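Local coordinates for protein ORF10 (Moritella marina, PDB 6RIW) that probably builds carbon chains by beta-ketoacyl condensation, as the ketosynthase-chain length factor didomain of a polyunsaturated fatty acid synthase, at residues G42-P45 against A46-T49; D227-F230 against V231-F235; Y48-N51 against K52-D56; L612-E615 against Q616-L620. All blocks are in the same frame, centred on the assembly; numbering follows the deposited sequence.

Contacts 1 and 3 are consecutive parts of one partly buried loop and share Tyr48 and Thr49; both rely on polar turns closed by backbone and side-chain bonds. Contact 2 is fully buried, the capped first turns of helix 228-237, whose methionines touch the loop: Met229 meets Val43 of contact 1, and Met233 meets both Tyr48 and Asp56. Contact 4 also starts a helix, but nearer the surface, with charged residues outward and two leucines inward; it lies in the second ketosynthase-like half, its centre about 19 Å from that of contact 1. Contacts 1 and 4 both pack against helix 597-608, where Glu602 pairs with Lys47 and, weakly, with Arg617.

Contact 1: G42-P45 against A46-T49; sequences GVDP and AKYT
Two donors grip Pro45 O from opposite faces of its carbonyl plane: the amide Tyr48 N, 2.9 Å from Pro45 O, and the hydroxyl Thr49 OG1, 2.8 Å from Pro45 O. Both sit well out of the plane, one on each side, so neither uses an in-plane lone pair. The threonine gets there because OG1 lies beside its own backbone N (chi1 -57°), turned back over the preceding turn. A valine here, though similar in shape, would probably cost Pro45 O its hydroxyl partner, leaving that carbonyl less firmly held at the end of the turn.

The turn itself is 3-10 in its bonding. Lys47 N donates to Asp44 O at 3.1 Å, one residue before the matching Tyr48 bond. Asp44 also closes an Asx turn: with CG anti to the backbone N (chi1 173°), OD1 takes Ala46 N at 3.0 Å from above the carboxylate plane. Proline suits position 45, since no amide hydrogen is wanted there and its ring fixes phi near the value the turn needs.

Beneath lies the apolar part. Val43 CG2 reaches Tyr48 CE1 at 3.6 Å, the two side chains crossing at about a right angle, while Asp44 O lies at the ring's edge. Ala46 is exposed; Lys47 touches Thr599 of helix 597-608, and its NZ forms a salt bridge with Glu602.

Val43 and Tyr48 plug the loop between helix 228-237, through Met229 and Met233, and helices 589-595 and 597-608, where Thr599 bonds Tyr48 OH.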
loop_
_atom_site.group_PDB
_atom_site.type_symbol
_atom_site.label_atom_id
_atom_site.label_comp_id
_atom_site.label_asym_id
_atom_site.label_seq_id
_atom_site.Cartn_x
_atom_site.Cartn_y
_atom_site.Cartn_z
ATOM N N GLY A 42 -0.259 -12.596 -18.964
ATOM C CA GLY A 42 -1.364 -12.254 -19.855
ATOM C C GLY A 42 -0.948 -12.075 -21.300
ATOM O O GLY A 42 -1.761 -11.627 -22.131
ATOM N N VAL A 43 0.312 -12.375 -21.600
ATOM C CA VAL A 43 0.915 -12.299 -22.929
ATOM C C VAL A 43 1.966 -13.403 -22.991
ATOM O O VAL A 43 2.353 -13.969 -21.968
ATOM C CB VAL A 43 1.601 -10.939 -23.195
ATOM C CG1 VAL A 43 0.589 -9.788 -23.245
ATOM C CG2 VAL A 43 2.650 -10.699 -22.114
ATOM N N ASP A 44 2.451 -13.696 -24.191
ATOM C CA ASP A 44 3.579 -14.617 -24.358
ATOM C C ASP A 44 4.835 -13.982 -23.774
ATOM O O ASP A 44 5.291 -12.958 -24.304
ATOM C CB ASP A 44 3.749 -14.939 -25.850
ATOM C CG ASP A 44 5.006 -15.772 -26.164
ATOM O OD1 ASP A 44 5.738 -16.192 -25.243
ATOM O OD2 ASP A 44 5.247 -16.019 -27.374
ATOM N N PRO A 45 5.417 -14.530 -22.696
ATOM C CA PRO A 45 6.572 -13.861 -22.065
ATOM C C PRO A 45 7.775 -13.713 -22.985
ATOM O O PRO A 45 8.538 -12.747 -22.845
ATOM C CB PRO A 45 6.893 -14.773 -20.867
ATOM C CG PRO A 45 5.594 -15.491 -20.589
ATOM C CD PRO A 45 4.975 -15.712 -21.931
ATOM N N ALA A 46 7.962 -14.634 -23.934
ATOM C CA ALA A 46 9.114 -14.546 -24.832
ATOM C C ALA A 46 9.101 -13.263 -25.656
ATOM O O ALA A 46 10.167 -12.743 -25.999
ATOM C CB ALA A 46 9.157 -15.768 -25.758
ATOM N N LYS A 47 7.912 -12.739 -25.986
ATOM C CA LYS A 47 7.819 -11.478 -26.729
ATOM C C LYS A 47 8.326 -10.282 -25.929
ATOM O O LYS A 47 8.543 -9.211 -26.508
ATOM C CB LYS A 47 6.370 -11.212 -27.150
ATOM C CG LYS A 47 5.837 -12.185 -28.184
ATOM C CD LYS A 47 6.217 -11.736 -29.588
ATOM C CE LYS A 47 5.828 -12.779 -30.637
ATOM N NZ LYS A 47 6.374 -12.409 -31.975
ATOM N N TYR A 48 8.463 -10.423 -24.613
ATOM C CA TYR A 48 8.887 -9.325 -23.753
ATOM C C TYR A 48 10.236 -9.599 -23.109
ATOM O O TYR A 48 10.654 -8.836 -22.227
ATOM C CB TYR A 48 7.816 -9.052 -22.682
ATOM C CG TYR A 48 6.581 -8.435 -23.295
ATOM C CD1 TYR A 48 5.576 -9.233 -23.823
ATOM C CD2 TYR A 48 6.453 -7.047 -23.406
ATOM C CE1 TYR A 48 4.453 -8.667 -24.417
ATOM C CE2 TYR A 48 5.333 -6.467 -24.021
ATOM C CZ TYR A 48 4.337 -7.291 -24.517
ATOM O OH TYR A 48 3.202 -6.756 -25.105
ATOM N N THR A 49 10.918 -10.670 -23.521
ATOM C CA THR A 49 12.190 -11.082 -22.935
ATOM C C THR A 49 13.333 -10.671 -23.858
ATOM O O THR A 49 13.290 -10.931 -25.067
ATOM C CB THR A 49 12.222 -12.601 -22.703
ATOM O OG1 THR A 49 11.125 -13.000 -21.856
ATOM C CG2 THR A 49 13.534 -13.028 -22.040
#

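Contact 2: D227-F230 against V231-F235; sequences DPMF and VNMGF
The Phe230 ring is approached obliquely by Val231 N, which lies 4.0 Å from Phe230 CG. Its aromatic neighbours are Phe124 and Tyr637, whose planes lie at about 55° and 45° to it, and the Tyr637 hydroxyl also bonds Phe230 O. The other flat group, the Asn232 amide, brings OD1 to 3.2 Å from Pro228 O, an approach of two acceptors rather than a bond.

The helix begins properly capped. Asp227 OD1 accepts from Met229 N at 3.0 Å, while OD2 forms a salt bridge with Arg592 and a hydrogen bond with Asn130. Pro228 suits the first turn because it lacks an amide hydrogen needing a partner. Regular backbone bonds follow, from Val231 N to Asp227 O at 3.1 Å and from Asn232 N to Pro228 O at 2.8 Å. One turn apart, Met229 CG and Met233 CG meet at 4.2 Å. With its CG beside the backbone N (chi1 -71°), Met233 sets CG 3.1 Å from Met229 O; the bend at chi2 then turns SD.

Flexible thioether chains fit this buried strip, where Met229 and Met233 face helix 589-595, Pro228 and Met229 face helix 38-41, and Val231 packs on strand 259-270.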
loop_
_atom_site.group_PDB
_atom_site.type_symbol
_atom_site.label_atom_id
_atom_site.label_comp_id
_atom_site.label_asym_id
_atom_site.label_seq_id
_atom_site.Cartn_x
_atom_site.Cartn_y
_atom_site.Cartn_z
ATOM N N ASP A 227 0.579 -7.451 -10.691
ATOM C CA ASP A 227 0.778 -7.841 -12.078
ATOM C C ASP A 227 2.237 -8.235 -12.271
ATOM O O ASP A 227 3.139 -7.397 -12.143
ATOM C CB ASP A 227 0.384 -6.683 -13.012
ATOM C CG ASP A 227 0.667 -6.974 -14.486
ATOM O OD1 ASP A 227 1.079 -8.104 -14.822
ATOM O OD2 ASP A 227 0.467 -6.055 -15.313
ATOM N N PRO A 228 2.508 -9.516 -12.545
ATOM C CA PRO A 228 3.905 -9.949 -12.721
ATOM C C PRO A 228 4.674 -9.178 -13.780
ATOM O O PRO A 228 5.898 -9.017 -13.639
ATOM C CB PRO A 228 3.761 -11.435 -13.097
ATOM C CG PRO A 228 2.446 -11.855 -12.446
ATOM C CD PRO A 228 1.550 -10.636 -12.607
ATOM N N MET A 229 4.010 -8.685 -14.835
ATOM C CA MET A 229 4.730 -7.889 -15.824
ATOM C C MET A 229 5.229 -6.585 -15.216
ATOM O O MET A 229 6.358 -6.154 -15.495
ATOM C CB MET A 229 3.854 -7.603 -17.044
ATOM C CG MET A 229 4.582 -6.761 -18.086
ATOM S SD MET A 229 3.537 -6.199 -19.442
ATOM C CE MET A 229 3.208 -7.776 -20.213
ATOM N N PHE A 230 4.411 -5.958 -14.365
ATOM C CA PHE A 230 4.823 -4.737 -13.682
ATOM C C PHE A 230 5.987 -5.007 -12.744
ATOM O O PHE A 230 6.945 -4.219 -12.688
ATOM C CB PHE A 230 3.634 -4.165 -12.903
ATOM C CG PHE A 230 3.867 -2.780 -12.347
ATOM C CD1 PHE A 230 4.427 -2.603 -11.089
ATOM C CD2 PHE A 230 3.496 -1.663 -13.081
ATOM C CE1 PHE A 230 4.644 -1.319 -10.570
ATOM C CE2 PHE A 230 3.692 -0.378 -12.581
ATOM C CZ PHE A 230 4.274 -0.208 -11.323
ATOM N N VAL A 231 5.933 -6.137 -12.020
ATOM C CA VAL A 231 6.996 -6.496 -11.081
ATOM C C VAL A 231 8.300 -6.776 -11.820
ATOM O O VAL A 231 9.388 -6.327 -11.419
ATOM C CB VAL A 231 6.569 -7.714 -10.247
ATOM C CG1 VAL A 231 7.756 -8.248 -9.451
ATOM C CG2 VAL A 231 5.404 -7.333 -9.332
ATOM N N ASN A 232 8.222 -7.568 -12.879
ATOM C CA ASN A 232 9.448 -8.021 -13.519
ATOM C C ASN A 232 10.092 -6.919 -14.349
ATOM O O ASN A 232 11.323 -6.864 -14.458
ATOM C CB ASN A 232 9.147 -9.256 -14.373
ATOM C CG ASN A 232 8.983 -10.515 -13.536
ATOM O OD1 ASN A 232 8.513 -10.472 -12.382
ATOM N ND2 ASN A 232 9.402 -11.648 -14.095
ATOM N N MET A 233 9.291 -6.041 -14.951
ATOM C CA MET A 233 9.865 -4.853 -15.576
ATOM C C MET A 233 10.606 -4.004 -14.553
ATOM O O MET A 233 11.677 -3.452 -14.844
ATOM C CB MET A 233 8.771 -4.029 -16.267
ATOM C CG MET A 233 8.204 -4.682 -17.514
ATOM S SD MET A 233 9.434 -4.902 -18.837
ATOM C CE MET A 233 8.479 -5.883 -20.010
ATOM N N GLY A 234 10.066 -3.905 -13.335
ATOM C CA GLY A 234 10.744 -3.138 -12.302
ATOM C C GLY A 234 12.082 -3.740 -11.910
ATOM O O GLY A 234 13.107 -3.051 -11.874
ATOM N N PHE A 235 12.097 -5.027 -11.591
ATOM C CA PHE A 235 13.369 -5.626 -11.202
ATOM C C PHE A 235 14.348 -5.681 -12.372
ATOM O O PHE A 235 15.569 -5.707 -12.153
ATOM C CB PHE A 235 13.134 -7.020 -10.607
ATOM C CG PHE A 235 12.620 -6.983 -9.190
ATOM C CD1 PHE A 235 13.310 -6.276 -8.209
ATOM C CD2 PHE A 235 11.431 -7.605 -8.852
ATOM C CE1 PHE A 235 12.833 -6.212 -6.902
ATOM C CE2 PHE A 235 10.946 -7.546 -7.550
ATOM C CZ PHE A 235 11.646 -6.856 -6.574
#

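Contact 3: Y48-N51 against K52-D56; sequences YTAN and KGDTD
Asp54 folds back along Asn51, and its CB, CG and OD2 each meet that residue or Ala50. CB lies 3.2 Å from Asn51 O and near the Ala50 methyl. CG, set beside the aspartate's own backbone N (chi1 -70°), keeps close to the same carbonyl. At the tip, OD2 accepts from Asn51 N at 3.0 Å, the donor standing above the carboxylate plane, and also brushes Ala50 CB at 3.2 Å, whereas OD1 comes no closer than 3.9 Å to Asn51 O. The Ala50 methyl is small enough to leave the carboxylate its route to the amide. The Asn51 side chain runs alongside Asp54 in the same direction, its amide plane turned 74° from the carboxylate, without bonding to it.

The backbone completes the grip: Asp54 N donates to Asn51 O at 3.1 Å, making a two-bond clasp. An alanine in place of Asp54 would probably leave Asn51 N without its carboxylate acceptor, so that the start of the turn could move more freely. Lys52, its CB directed away from the other arm, bends along its chain and touches Tyr59; Gly53 takes a positive phi that would force a CB against the preceding carbonyl oxygen, hence glycine.

At the base, the two arms come together where Asp56 O lies at the edge of the Tyr48 ring, 4.0 Å from CD2. The buried Asp56 carboxylate turns elsewhere, to Arg594 and Lys625, tying the loop to the second ketosynthase-like half. Between Asn51 and Asp54 this is a type II beta turn, with glycine at its third position and reinforced by an aspartate at its fourth.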
loop_
_atom_site.group_PDB
_atom_site.type_symbol
_atom_site.label_atom_id
_atom_site.label_comp_id
_atom_site.label_asym_id
_atom_site.label_seq_id
_atom_site.Cartn_x
_atom_site.Cartn_y
_atom_site.Cartn_z
ATOM N N TYR A 48 8.463 -10.423 -24.613
ATOM C CA TYR A 48 8.887 -9.325 -23.753
ATOM C C TYR A 48 10.236 -9.599 -23.109
ATOM O O TYR A 48 10.654 -8.836 -22.227
ATOM C CB TYR A 48 7.816 -9.052 -22.682
ATOM C CG TYR A 48 6.581 -8.435 -23.295
ATOM C CD1 TYR A 48 5.576 -9.233 -23.823
ATOM C CD2 TYR A 48 6.453 -7.047 -23.406
ATOM C CE1 TYR A 48 4.453 -8.667 -24.417
ATOM C CE2 TYR A 48 5.333 -6.467 -24.021
ATOM C CZ TYR A 48 4.337 -7.291 -24.517
ATOM O OH TYR A 48 3.202 -6.756 -25.105
ATOM N N THR A 49 10.918 -10.670 -23.521
ATOM C CA THR A 49 12.190 -11.082 -22.935
ATOM C C THR A 49 13.333 -10.671 -23.858
ATOM O O THR A 49 13.290 -10.931 -25.067
ATOM C CB THR A 49 12.222 -12.601 -22.703
ATOM O OG1 THR A 49 11.125 -13.000 -21.856
ATOM C CG2 THR A 49 13.534 -13.028 -22.040
ATOM N N ALA A 50 14.349 -10.025 -23.292
ATOM C CA ALA A 50 15.558 -9.705 -24.042
ATOM C C ALA A 50 16.750 -9.684 -23.096
ATOM O O ALA A 50 16.769 -10.420 -22.105
ATOM C CB ALA A 50 15.399 -8.367 -24.761
ATOM N N ASN A 51 17.735 -8.836 -23.362
ATOM C CA ASN A 51 18.898 -8.701 -22.499
ATOM C C ASN A 51 18.743 -7.520 -21.544
ATOM O O ASN A 51 17.912 -6.622 -21.732
ATOM C CB ASN A 51 20.176 -8.525 -23.330
ATOM C CG ASN A 51 20.341 -9.605 -24.389
ATOM O OD1 ASN A 51 20.278 -9.333 -25.591
ATOM N ND2 ASN A 51 20.547 -10.835 -23.945
ATOM N N LYS A 52 19.589 -7.531 -20.514
ATOM C CA LYS A 52 19.659 -6.431 -19.562
ATOM C C LYS A 52 19.954 -5.120 -20.277
ATOM O O LYS A 52 20.811 -5.057 -21.162
ATOM C CB LYS A 52 20.743 -6.712 -18.518
ATOM C CG LYS A 52 20.941 -5.599 -17.518
ATOM C CD LYS A 52 21.321 -6.172 -16.177
ATOM C CE LYS A 52 22.549 -7.043 -16.306
ATOM N NZ LYS A 52 23.644 -6.298 -16.984
ATOM N N GLY A 53 19.228 -4.070 -19.894
ATOM C CA GLY A 53 19.366 -2.775 -20.523
ATOM C C GLY A 53 18.441 -2.523 -21.695
ATOM O O GLY A 53 18.401 -1.388 -22.190
ATOM N N ASP A 54 17.686 -3.529 -22.149
ATOM C CA ASP A 54 16.809 -3.371 -23.303
ATOM C C ASP A 54 15.474 -2.769 -22.881
ATOM O O ASP A 54 14.843 -3.239 -21.932
ATOM C CB ASP A 54 16.585 -4.716 -23.996
ATOM C CG ASP A 54 17.839 -5.227 -24.701
ATOM O OD1 ASP A 54 18.827 -4.463 -24.789
ATOM O OD2 ASP A 54 17.841 -6.394 -25.161
ATOM N N THR A 55 15.036 -1.743 -23.604
ATOM C CA THR A 55 13.851 -0.986 -23.205
ATOM C C THR A 55 12.574 -1.800 -23.391
ATOM O O THR A 55 12.395 -2.472 -24.409
ATOM C CB THR A 55 13.745 0.296 -24.033
ATOM O OG1 THR A 55 15.012 0.965 -24.064
ATOM C CG2 THR A 55 12.703 1.220 -23.433
ATOM N N ASP A 56 11.666 -1.688 -22.415
ATOM C CA ASP A 56 10.366 -2.372 -22.417
ATOM C C ASP A 56 10.522 -3.891 -22.473
ATOM O O ASP A 56 9.641 -4.589 -22.981
ATOM C CB ASP A 56 9.453 -1.896 -23.556
ATOM C CG ASP A 56 9.257 -0.367 -23.583
ATOM O OD1 ASP A 56 9.126 0.273 -22.520
ATOM O OD2 ASP A 56 9.237 0.198 -24.691
#

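Contact 4: L612-E615 against Q616-L620; sequences LTVE and QREEL
Reciprocal hydrogen bonds join Thr613 and Gln616 at the start of helix 614-628. Thr613 OG1, held between its own backbone N and carbonyl carbon (chi1 60°), accepts from Gln616 N at 3.1 Å. In return Gln616 reaches back with an extended chain, and OE1 takes Thr613 N at 3.1 Å in a nearly straight bond (163°). Leu612 CB also packs beside the Gln616 amide oxygen, OE1, at 3.6 Å. Threonine and glutamine suit the two places because each offers an oxygen to an amide that no earlier turn could serve. The main-chain ladder then takes over, with Arg617 N on Thr613 O at 2.9 Å and Glu618 N on Val614 O at 3.0 Å.

Apolar contacts lie on the inner side. Leu612 CD1 meets Leu620 CD2 at 4.1 Å, the side chains crossing at about a right angle, and both leucines pack on Leu605 of helix 597-608.

Charged chains flank Val614. Val614 CA sits over one face of the Arg617 guanidinium, offset toward its rim. The Val614 and Glu618 side chains lie side by side, pointing the same way, with Val614 CG1 4.0 Å from Glu618 OE2. Glu615, in the first turn, would probably be favoured by the helix dipole; Glu619 bonds Ser926. The reciprocal pair of Thr613 and Gln616 is a capping box, a classic way to begin an alpha helix.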
loop_
_atom_site.group_PDB
_atom_site.type_symbol
_atom_site.label_atom_id
_atom_site.label_comp_id
_atom_site.label_asym_id
_atom_site.label_seq_id
_atom_site.Cartn_x
_atom_site.Cartn_y
_atom_site.Cartn_z
ATOM N N LEU A 612 4.632 -4.862 -42.686
ATOM C CA LEU A 612 5.730 -3.913 -42.579
ATOM C C LEU A 612 7.044 -4.645 -42.333
ATOM O O LEU A 612 7.064 -5.784 -41.854
ATOM C CB LEU A 612 5.486 -2.929 -41.432
ATOM C CG LEU A 612 4.217 -2.105 -41.465
ATOM C CD1 LEU A 612 4.213 -1.165 -40.265
ATOM C CD2 LEU A 612 4.138 -1.330 -42.773
ATOM N N THR A 613 8.157 -3.976 -42.644
ATOM C CA THR A 613 9.440 -4.533 -42.250
ATOM C C THR A 613 9.558 -4.525 -40.729
ATOM O O THR A 613 8.795 -3.854 -40.025
ATOM C CB THR A 613 10.620 -3.756 -42.856
ATOM O OG1 THR A 613 10.587 -2.393 -42.421
ATOM C CG2 THR A 613 10.600 -3.804 -44.380
ATOM N N VAL A 614 10.523 -5.293 -40.217
ATOM C CA VAL A 614 10.752 -5.293 -38.774
ATOM C C VAL A 614 11.077 -3.884 -38.293
ATOM O O VAL A 614 10.610 -3.447 -37.231
ATOM C CB VAL A 614 11.866 -6.283 -38.398
ATOM C CG1 VAL A 614 12.199 -6.156 -36.920
ATOM C CG2 VAL A 614 11.431 -7.701 -38.734
ATOM N N GLU A 615 11.863 -3.145 -39.076
ATOM C CA GLU A 615 12.249 -1.800 -38.653
ATOM C C GLU A 615 11.070 -0.835 -38.708
ATOM O O GLU A 615 10.948 0.046 -37.847
ATOM C CB GLU A 615 13.414 -1.294 -39.506
ATOM C CG GLU A 615 14.655 -2.185 -39.393
ATOM C CD GLU A 615 15.976 -1.423 -39.523
ATOM O OE1 GLU A 615 17.012 -1.969 -39.073
ATOM O OE2 GLU A 615 15.981 -0.294 -40.076
ATOM N N GLN A 616 10.194 -0.980 -39.710
ATOM C CA GLN A 616 9.004 -0.136 -39.775
ATOM C C GLN A 616 8.080 -0.400 -38.592
ATOM O O GLN A 616 7.505 0.537 -38.014
ATOM C CB GLN A 616 8.246 -0.373 -41.080
ATOM C CG GLN A 616 8.847 0.363 -42.269
ATOM C CD GLN A 616 8.209 -0.047 -43.573
ATOM O OE1 GLN A 616 7.655 -1.147 -43.693
ATOM N NE2 GLN A 616 8.262 0.840 -44.554
ATOM N N ARG A 617 7.896 -1.677 -38.251
ATOM C CA ARG A 617 7.005 -2.045 -37.154
ATOM C C ARG A 617 7.534 -1.530 -35.822
ATOM O O ARG A 617 6.759 -1.078 -34.968
ATOM C CB ARG A 617 6.838 -3.572 -37.119
ATOM C CG ARG A 617 6.074 -4.104 -35.915
ATOM C CD ARG A 617 5.791 -5.595 -36.052
ATOM N NE ARG A 617 6.908 -6.402 -35.576
ATOM C CZ ARG A 617 7.582 -7.266 -36.329
ATOM N NH1 ARG A 617 7.251 -7.438 -37.606
ATOM N NH2 ARG A 617 8.593 -7.959 -35.806
ATOM N N GLU A 618 8.856 -1.586 -35.621
ATOM C CA GLU A 618 9.424 -1.075 -34.373
ATOM C C GLU A 618 9.263 0.430 -34.266
ATOM O O GLU A 618 8.923 0.946 -33.192
ATOM C CB GLU A 618 10.895 -1.460 -34.253
ATOM C CG GLU A 618 11.069 -2.960 -34.009
ATOM C CD GLU A 618 12.516 -3.378 -33.864
ATOM O OE1 GLU A 618 13.401 -2.589 -34.266
ATOM O OE2 GLU A 618 12.761 -4.502 -33.363
ATOM N N GLU A 619 9.477 1.143 -35.373
ATOM C CA GLU A 619 9.283 2.588 -35.380
ATOM C C GLU A 619 7.828 2.966 -35.123
ATOM O O GLU A 619 7.554 3.892 -34.360
ATOM C CB GLU A 619 9.741 3.168 -36.713
ATOM C CG GLU A 619 9.474 4.656 -36.846
ATOM C CD GLU A 619 10.471 5.492 -36.052
ATOM O OE1 GLU A 619 11.442 4.905 -35.507
ATOM O OE2 GLU A 619 10.292 6.731 -35.985
ATOM N N LEU A 620 6.883 2.288 -35.776
ATOM C CA LEU A 620 5.472 2.550 -35.511
ATOM C C LEU A 620 5.127 2.273 -34.049
ATOM O O LEU A 620 4.404 3.051 -33.406
ATOM C CB LEU A 620 4.611 1.689 -36.429
ATOM C CG LEU A 620 3.099 1.849 -36.280
ATOM C CD1 LEU A 620 2.667 3.239 -36.666
ATOM C CD2 LEU A 620 2.416 0.815 -37.151
#